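Side-chain contacts in protein K7 (Vaccinia virus WR, PDB 3JRV), which acts as a Bcl-2-like virulence factor that binds the human RNA helicase DDX3 and blocks innate immune signalling to IRF3 and NF-kappa-B: residues D24-L29 with D135-L140; D71-I76 with I102-K107; S97-I102 with I141-K146. All coordinates share one frame; numbering follows the deposited sequence.

Interaction 1 of 3, residues D24-L29 with D135-L140; sequences DSIIDL and DNINIL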
# COMPACT_ATOMS: atom_id res chain seq x y z
N ASP A 24 3.46 -16.28 -2.37
CA ASP A 24 4.54 -15.74 -3.19
C ASP A 24 4.07 -14.56 -4.04
O ASP A 24 4.87 -13.96 -4.75
CB ASP A 24 5.17 -16.82 -4.07
CG ASP A 24 6.08 -17.79 -3.27
OD1 ASP A 24 6.48 -17.51 -2.10
OD2 ASP A 24 6.33 -18.89 -3.83
N SER A 25 2.78 -14.24 -3.96
CA SER A 25 2.23 -13.08 -4.68
C SER A 25 2.00 -11.87 -3.78
O SER A 25 1.62 -10.82 -4.26
CB SER A 25 0.92 -13.45 -5.38
OG SER A 25 1.22 -14.33 -6.45
N ILE A 26 2.22 -12.03 -2.48
CA ILE A 26 1.84 -11.02 -1.52
C ILE A 26 2.65 -9.73 -1.68
O ILE A 26 2.06 -8.63 -1.68
CB ILE A 26 1.90 -11.55 -0.06
CG1 ILE A 26 0.73 -12.49 0.21
CG2 ILE A 26 1.89 -10.40 0.96
CD1 ILE A 26 -0.65 -11.80 0.40
N ILE A 27 3.96 -9.85 -1.84
CA ILE A 27 4.80 -8.64 -2.04
C ILE A 27 4.39 -7.91 -3.32
O ILE A 27 4.26 -6.67 -3.34
CB ILE A 27 6.30 -8.98 -2.02
CG1 ILE A 27 6.67 -9.38 -0.59
CG2 ILE A 27 7.17 -7.76 -2.46
CD1 ILE A 27 8.14 -9.78 -0.39
N ASP A 28 4.19 -8.67 -4.40
CA ASP A 28 3.78 -8.05 -5.67
C ASP A 28 2.46 -7.32 -5.49
O ASP A 28 2.26 -6.21 -6.04
CB ASP A 28 3.63 -9.10 -6.78
CG ASP A 28 4.95 -9.70 -7.21
OD1 ASP A 28 6.02 -9.04 -7.14
OD2 ASP A 28 4.93 -10.90 -7.56
N LEU A 29 1.52 -7.94 -4.76
CA LEU A 29 0.21 -7.35 -4.57
C LEU A 29 0.35 -6.01 -3.80
O LEU A 29 -0.26 -4.99 -4.16
CB LEU A 29 -0.64 -8.31 -3.71
CG LEU A 29 -1.92 -7.70 -3.16
CD1 LEU A 29 -2.91 -7.22 -4.23
CD2 LEU A 29 -2.65 -8.66 -2.13
N ASP A 135 6.94 -13.56 8.35
CA ASP A 135 5.83 -13.55 9.31
C ASP A 135 4.75 -12.57 8.90
O ASP A 135 3.55 -12.86 9.01
CB ASP A 135 6.31 -13.26 10.74
CG ASP A 135 5.24 -13.53 11.80
OD1 ASP A 135 4.60 -14.62 11.84
OD2 ASP A 135 5.04 -12.63 12.64
N ASN A 136 5.18 -11.41 8.40
CA ASN A 136 4.20 -10.42 8.00
C ASN A 136 3.42 -10.88 6.76
O ASN A 136 2.24 -10.61 6.63
CB ASN A 136 4.84 -9.04 7.79
CG ASN A 136 5.12 -8.36 9.13
OD1 ASN A 136 4.49 -8.71 10.14
ND2 ASN A 136 6.02 -7.39 9.15
N ILE A 137 4.13 -11.49 5.82
CA ILE A 137 3.46 -12.11 4.66
C ILE A 137 2.40 -13.10 5.12
O ILE A 137 1.26 -13.07 4.64
CB ILE A 137 4.47 -12.80 3.72
CG1 ILE A 137 5.31 -11.72 3.06
CG2 ILE A 137 3.72 -13.70 2.70
CD1 ILE A 137 6.46 -12.31 2.24
N ASN A 138 2.75 -13.94 6.10
CA ASN A 138 1.79 -14.90 6.60
C ASN A 138 0.60 -14.26 7.31
O ASN A 138 -0.54 -14.68 7.11
CB ASN A 138 2.50 -15.91 7.49
CG ASN A 138 3.34 -16.89 6.65
OD1 ASN A 138 3.11 -17.06 5.43
ND2 ASN A 138 4.33 -17.51 7.27
N ILE A 139 0.88 -13.23 8.13
CA ILE A 139 -0.18 -12.53 8.82
C ILE A 139 -1.17 -12.00 7.75
O ILE A 139 -2.39 -12.12 7.90
CB ILE A 139 0.37 -11.36 9.65
CG1 ILE A 139 1.06 -11.92 10.91
CG2 ILE A 139 -0.79 -10.39 10.06
CD1 ILE A 139 1.93 -10.92 11.60
N LEU A 140 -0.64 -11.33 6.75
CA LEU A 140 -1.48 -10.70 5.74
C LEU A 140 -2.29 -11.72 4.94
O LEU A 140 -3.50 -11.59 4.79
CB LEU A 140 -0.64 -9.81 4.82
CG LEU A 140 -1.48 -9.11 3.73
CD1 LEU A 140 -2.61 -8.27 4.35
CD2 LEU A 140 -0.56 -8.28 2.83

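Interaction 2 of 3, residues D71-I76 with I102-K107; sequences DKINEI and IGICAK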
# COMPACT_ATOMS: atom_id res chain seq x y z
N ASP A 71 -4.51 13.37 13.02
CA ASP A 71 -3.45 14.37 13.11
C ASP A 71 -2.05 13.79 12.88
O ASP A 71 -1.24 14.40 12.17
CB ASP A 71 -3.52 15.13 14.46
CG ASP A 71 -4.77 16.00 14.58
OD1 ASP A 71 -5.29 16.49 13.54
OD2 ASP A 71 -5.17 16.26 15.74
N LYS A 72 -1.77 12.62 13.47
CA LYS A 72 -0.47 11.99 13.32
C LYS A 72 -0.33 11.50 11.88
O LYS A 72 0.75 11.57 11.27
CB LYS A 72 -0.30 10.85 14.34
CG LYS A 72 1.04 10.09 14.24
CD LYS A 72 2.21 10.96 14.67
CE LYS A 72 3.51 10.17 14.67
NZ LYS A 72 3.57 9.11 15.72
N ILE A 73 -1.43 10.98 11.33
CA ILE A 73 -1.38 10.64 9.91
C ILE A 73 -0.95 11.80 9.03
O ILE A 73 -0.07 11.66 8.19
CB ILE A 73 -2.70 10.03 9.40
CG1 ILE A 73 -2.82 8.62 9.95
CG2 ILE A 73 -2.74 10.06 7.86
CD1 ILE A 73 -4.19 8.00 9.73
N ASN A 74 -1.62 12.95 9.21
CA ASN A 74 -1.33 14.15 8.44
C ASN A 74 0.13 14.55 8.66
O ASN A 74 0.85 14.82 7.70
CB ASN A 74 -2.33 15.23 8.79
CG ASN A 74 -3.68 14.97 8.15
OD1 ASN A 74 -3.78 14.18 7.20
ND2 ASN A 74 -4.75 15.58 8.69
N GLU A 75 0.59 14.43 9.90
CA GLU A 75 1.99 14.68 10.25
C GLU A 75 2.95 13.74 9.51
O GLU A 75 3.91 14.20 8.89
CB GLU A 75 2.20 14.56 11.77
CG GLU A 75 3.51 15.09 12.30
CD GLU A 75 3.72 14.71 13.76
OE1 GLU A 75 2.73 14.79 14.53
OE2 GLU A 75 4.84 14.26 14.11
N ILE A 76 2.69 12.44 9.57
CA ILE A 76 3.56 11.44 8.91
C ILE A 76 3.62 11.70 7.39
O ILE A 76 4.69 11.58 6.77
CB ILE A 76 3.04 10.00 9.18
CG1 ILE A 76 3.23 9.65 10.66
CG2 ILE A 76 3.76 8.96 8.29
CD1 ILE A 76 2.47 8.39 11.13
N ILE A 102 0.70 -0.40 5.97
CA ILE A 102 0.19 -0.45 4.59
C ILE A 102 -0.81 0.69 4.33
O ILE A 102 -0.76 1.32 3.26
CB ILE A 102 -0.45 -1.86 4.30
CG1 ILE A 102 0.66 -2.91 4.40
CG2 ILE A 102 -1.15 -1.85 2.93
CD1 ILE A 102 0.10 -4.33 4.48
N GLY A 103 -1.73 0.91 5.27
CA GLY A 103 -2.68 2.03 5.21
C GLY A 103 -1.96 3.36 5.04
O GLY A 103 -2.43 4.21 4.24
N ILE A 104 -0.90 3.58 5.82
CA ILE A 104 -0.14 4.84 5.76
C ILE A 104 0.53 5.00 4.42
O ILE A 104 0.50 6.09 3.85
CB ILE A 104 0.92 4.96 6.95
CG1 ILE A 104 0.15 5.23 8.23
CG2 ILE A 104 1.96 6.04 6.62
CD1 ILE A 104 -0.18 6.71 8.39
N CYS A 105 1.12 3.91 3.91
CA CYS A 105 1.75 3.99 2.60
C CYS A 105 0.70 4.38 1.55
O CYS A 105 1.01 5.19 0.66
CB CYS A 105 2.40 2.66 2.22
SG CYS A 105 3.89 2.35 3.15
N ALA A 106 -0.50 3.79 1.63
CA ALA A 106 -1.56 4.13 0.66
C ALA A 106 -1.95 5.60 0.81
O ALA A 106 -2.21 6.29 -0.19
CB ALA A 106 -2.79 3.25 0.88
N LYS A 107 -2.09 6.07 2.05
CA LYS A 107 -2.44 7.48 2.26
C LYS A 107 -1.38 8.38 1.65
O LYS A 107 -1.74 9.45 1.10
CB LYS A 107 -2.68 7.81 3.74
CG LYS A 107 -3.99 7.18 4.22
CD LYS A 107 -5.24 7.98 3.85
CE LYS A 107 -5.74 8.82 5.03
NZ LYS A 107 -7.24 8.85 5.08

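Interaction 3 of 3, residues S97-I102 with I141-K146; sequences SLFATI and ILFLEK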
# COMPACT_ATOMS: atom_id res chain seq x y z
N SER A 97 -0.00 -3.13 13.52
CA SER A 97 1.06 -2.24 13.05
C SER A 97 1.30 -2.46 11.54
O SER A 97 1.49 -1.49 10.78
CB SER A 97 2.36 -2.45 13.84
OG SER A 97 3.28 -1.45 13.47
N LEU A 98 1.26 -3.72 11.11
CA LEU A 98 1.50 -4.02 9.70
C LEU A 98 0.39 -3.36 8.86
O LEU A 98 0.67 -2.73 7.81
CB LEU A 98 1.53 -5.55 9.51
CG LEU A 98 1.56 -6.03 8.04
CD1 LEU A 98 2.87 -5.53 7.38
CD2 LEU A 98 1.50 -7.57 8.04
N PHE A 99 -0.87 -3.61 9.24
CA PHE A 99 -2.00 -3.09 8.45
C PHE A 99 -2.02 -1.57 8.48
O PHE A 99 -2.32 -0.93 7.46
CB PHE A 99 -3.37 -3.66 8.86
CG PHE A 99 -3.50 -5.16 8.70
CD1 PHE A 99 -2.51 -5.91 8.07
CD2 PHE A 99 -4.66 -5.79 9.14
CE1 PHE A 99 -2.66 -7.34 7.93
CE2 PHE A 99 -4.83 -7.21 9.02
CZ PHE A 99 -3.84 -7.96 8.38
N ALA A 100 -1.71 -0.97 9.63
CA ALA A 100 -1.61 0.50 9.72
C ALA A 100 -0.53 1.01 8.79
O ALA A 100 -0.70 2.07 8.17
CB ALA A 100 -1.29 0.91 11.14
N THR A 101 0.57 0.29 8.67
CA THR A 101 1.71 0.77 7.87
C THR A 101 1.33 0.70 6.39
O THR A 101 1.62 1.61 5.62
CB THR A 101 2.99 -0.07 8.13
OG1 THR A 101 3.34 0.05 9.51
CG2 THR A 101 4.22 0.38 7.29
N ILE A 102 0.70 -0.40 5.97
CA ILE A 102 0.19 -0.45 4.59
C ILE A 102 -0.81 0.69 4.33
O ILE A 102 -0.76 1.32 3.26
CB ILE A 102 -0.45 -1.86 4.30
CG1 ILE A 102 0.66 -2.91 4.40
CG2 ILE A 102 -1.15 -1.85 2.93
CD1 ILE A 102 0.10 -4.33 4.48
N ILE A 141 -1.64 -12.77 4.45
CA ILE A 141 -2.39 -13.69 3.58
C ILE A 141 -3.45 -14.47 4.37
O ILE A 141 -4.53 -14.70 3.87
CB ILE A 141 -1.51 -14.64 2.77
CG1 ILE A 141 -2.37 -15.34 1.72
CG2 ILE A 141 -0.79 -15.65 3.67
CD1 ILE A 141 -1.52 -15.99 0.64
N LEU A 142 -3.15 -14.82 5.63
CA LEU A 142 -4.16 -15.53 6.43
C LEU A 142 -5.36 -14.63 6.69
O LEU A 142 -6.50 -15.06 6.67
CB LEU A 142 -3.55 -16.01 7.77
CG LEU A 142 -2.47 -17.07 7.53
CD1 LEU A 142 -1.74 -17.43 8.80
CD2 LEU A 142 -2.98 -18.30 6.73
N PHE A 143 -5.09 -13.35 6.96
CA PHE A 143 -6.16 -12.40 7.19
C PHE A 143 -7.02 -12.25 5.93
O PHE A 143 -8.25 -12.25 6.01
CB PHE A 143 -5.59 -11.05 7.62
CG PHE A 143 -6.62 -9.99 7.73
CD1 PHE A 143 -7.36 -9.80 8.91
CD2 PHE A 143 -6.85 -9.13 6.65
CE1 PHE A 143 -8.34 -8.80 9.02
CE2 PHE A 143 -7.84 -8.10 6.76
CZ PHE A 143 -8.59 -7.96 7.93
N LEU A 144 -6.36 -12.05 4.79
CA LEU A 144 -7.11 -11.85 3.56
C LEU A 144 -7.91 -13.11 3.19
O LEU A 144 -9.07 -12.98 2.80
CB LEU A 144 -6.18 -11.47 2.41
CG LEU A 144 -5.49 -10.11 2.61
CD1 LEU A 144 -4.42 -9.95 1.51
CD2 LEU A 144 -6.54 -8.99 2.52
N GLU A 145 -7.33 -14.30 3.35
CA GLU A 145 -8.08 -15.53 3.05
C GLU A 145 -9.32 -15.66 3.94
O GLU A 145 -10.41 -15.99 3.49
CB GLU A 145 -7.16 -16.76 3.17
CG GLU A 145 -6.11 -16.79 2.02
CD GLU A 145 -5.04 -17.85 2.15
OE1 GLU A 145 -4.65 -18.22 3.29
OE2 GLU A 145 -4.51 -18.24 1.09
N LYS A 146 -9.16 -15.33 5.22
CA LYS A 146 -10.30 -15.40 6.10
C LYS A 146 -11.43 -14.42 5.71
O LYS A 146 -12.59 -14.78 5.68
CB LYS A 146 -9.82 -15.22 7.55
CG LYS A 146 -10.93 -14.75 8.49
CD LYS A 146 -10.38 -14.25 9.82
CE LYS A 146 -9.48 -13.00 9.64
NZ LYS A 146 -8.47 -12.92 10.76

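Interaction 1 of 3, residues D24-L29 with D135-L140
No flat group takes part where Ile26 and Ile27 meet Ile137 and Leu140; the contact is made wholly of branched aliphatic side chains, and the amide of Asn136 leads away from it, ND2 giving hydrogen bonds to Leu131 O and Val92 O. Ile26 is the most covered. Its side chain and that of Ile137 run alongside each other, pointing opposite ways, with the methyl CG2 of Ile137 3.9 Å from Ile26 CB and 4.1 Å from Ile26 CG1. Its own methyl, Ile26 CG2, sits anti to the backbone N and meets Leu140 CD2 at 3.7 Å, the closest approach here. Ile137 is used at both branches: CG2 serves Ile26, while the extended CG1 arm (chi2 173°) carries CD1 to Ile27, 4.0 Å from Ile27 CD1. Isoleucine suits this place because branching at CB puts carbon close to the helix as well as farther out, and the CA atoms of Ile26 and Ile137 are only 6.5 Å apart. Leucine, branched one atom later, lets Leu140 reach across with one methyl. Met132 touches both Ile26 and Ile27. Thus the first turn of helix 26-42, entered through a 3-10 turn, rests on helix 134-148; Leu140 also touches Phe99 of helix 95-114, while Asp28 makes a salt bridge to the bound DDX3 peptide.

Interaction 2 of 3, residues D71-I76 with I102-K107
Ile104 presses both of its branches against Ile73 and Ile76, which lie one helical turn apart on helix 70-80. This is the tight part of the contact. Ile104 CD1 comes within 3.6 Å of Ile73 CG1; the same methyl, Ile104 CD1, also lies 4.2 Å from Ile76 CD1, a looser approach. The second branch, Ile104 CG2, meets the matching methyl of Ile76, CG2 to CG2, at 3.8 Å, the two side chains lying roughly perpendicular. The end of Ile104 is bent instead of stretched out (chi2 -83°), which turns CD1 toward Ile73, between it and the end of Ile76, while CG2 meets Ile76 alone. Ile73 and Ile104 are buried, and both also touch the side chain of Tyr68 of helix 60-68.

The looser side belongs to Lys107, one turn beyond Ile104. Only its aliphatic part takes part: CE lies 4.3 Å from Ile73 CG2, while NZ is farther from that methyl. Lysine suits such a border, since its methylenes can cover a neighbouring isoleucine while the ammonium group lies beyond them; the residue as a whole is partly exposed. Ile76, too, is partly exposed.

The axes of the two short helical segments pass 10.5 Å apart and cross at -59°, so they diverge quickly from the three isoleucines. With neither a hydrogen bond nor a salt bridge between these two segments, the contact rests on shape and the burial of hydrocarbon, and itself imposes little directional restraint.

Interaction 3 of 3, residues S97-I102 with I141-K146
Phe99 and Phe143 span two helical backbones that stay well apart, their CA atoms 10.3 Å from each other, so that only large side chains can close the distance. The pair ties together helices 95-114 and 134-148 of the all-helical Bcl-2-like fold. It is a T-shaped (edge-to-face) stack, tilted from the perpendicular: the edge of Phe99 addresses the face of Phe143, with ring centroids 4.7 Å apart and planes at 59°. Phe99 CE2 stands 3.4 Å above the Phe143 plane, over the middle of the ring, while Phe99 CZ is shifted toward the root of that side chain and lies 3.6 Å from Phe143 CB. A chi1 of 174° sends the Phe143 ring toward Phe99, and chi2 of 87° turns its face to that ring. Phenylalanine fits both places, since hydrogens on one ring edge can meet the pi electrons of the other without any polar group to satisfy. Phe99 is the buried member, stacking also with Phe60 and touching Val63 of helix 60-68; Phe143 is partly exposed. Within 97-102, the hydroxyl of Thr101, a buried residue, finds its acceptor inside its own helix: OG1 donates to Ser97 O at 2.7 Å, and the amide N of Thr101 reaches that same oxygen from the opposite face of the carbonyl plane.

In the fold
Along the chain the segments run 24-29, 71-76, 97-102, 102-107, 135-140 and 141-146, so interaction 2 is nested inside the loop closed by interaction 1, while interaction 3 crosses both. Interactions 1 and 3 are neighbours on helix 134-148, their centres about 9 Å apart, and they touch through Ile26 with Ile141 and Ile139 with Leu98. Interactions 2 and 3 share helix 95-114, and Ile102 itself, with centres about 16 Å apart. Interactions 1 and 2 lie on opposite sides of the chain's centre, about 21 Å between centres. Helix 95-114 thus runs between contacts on opposite sides of this Bcl-2-like bundle, and both it and helix 26-42 contribute residues that meet the bound DDX3 peptide.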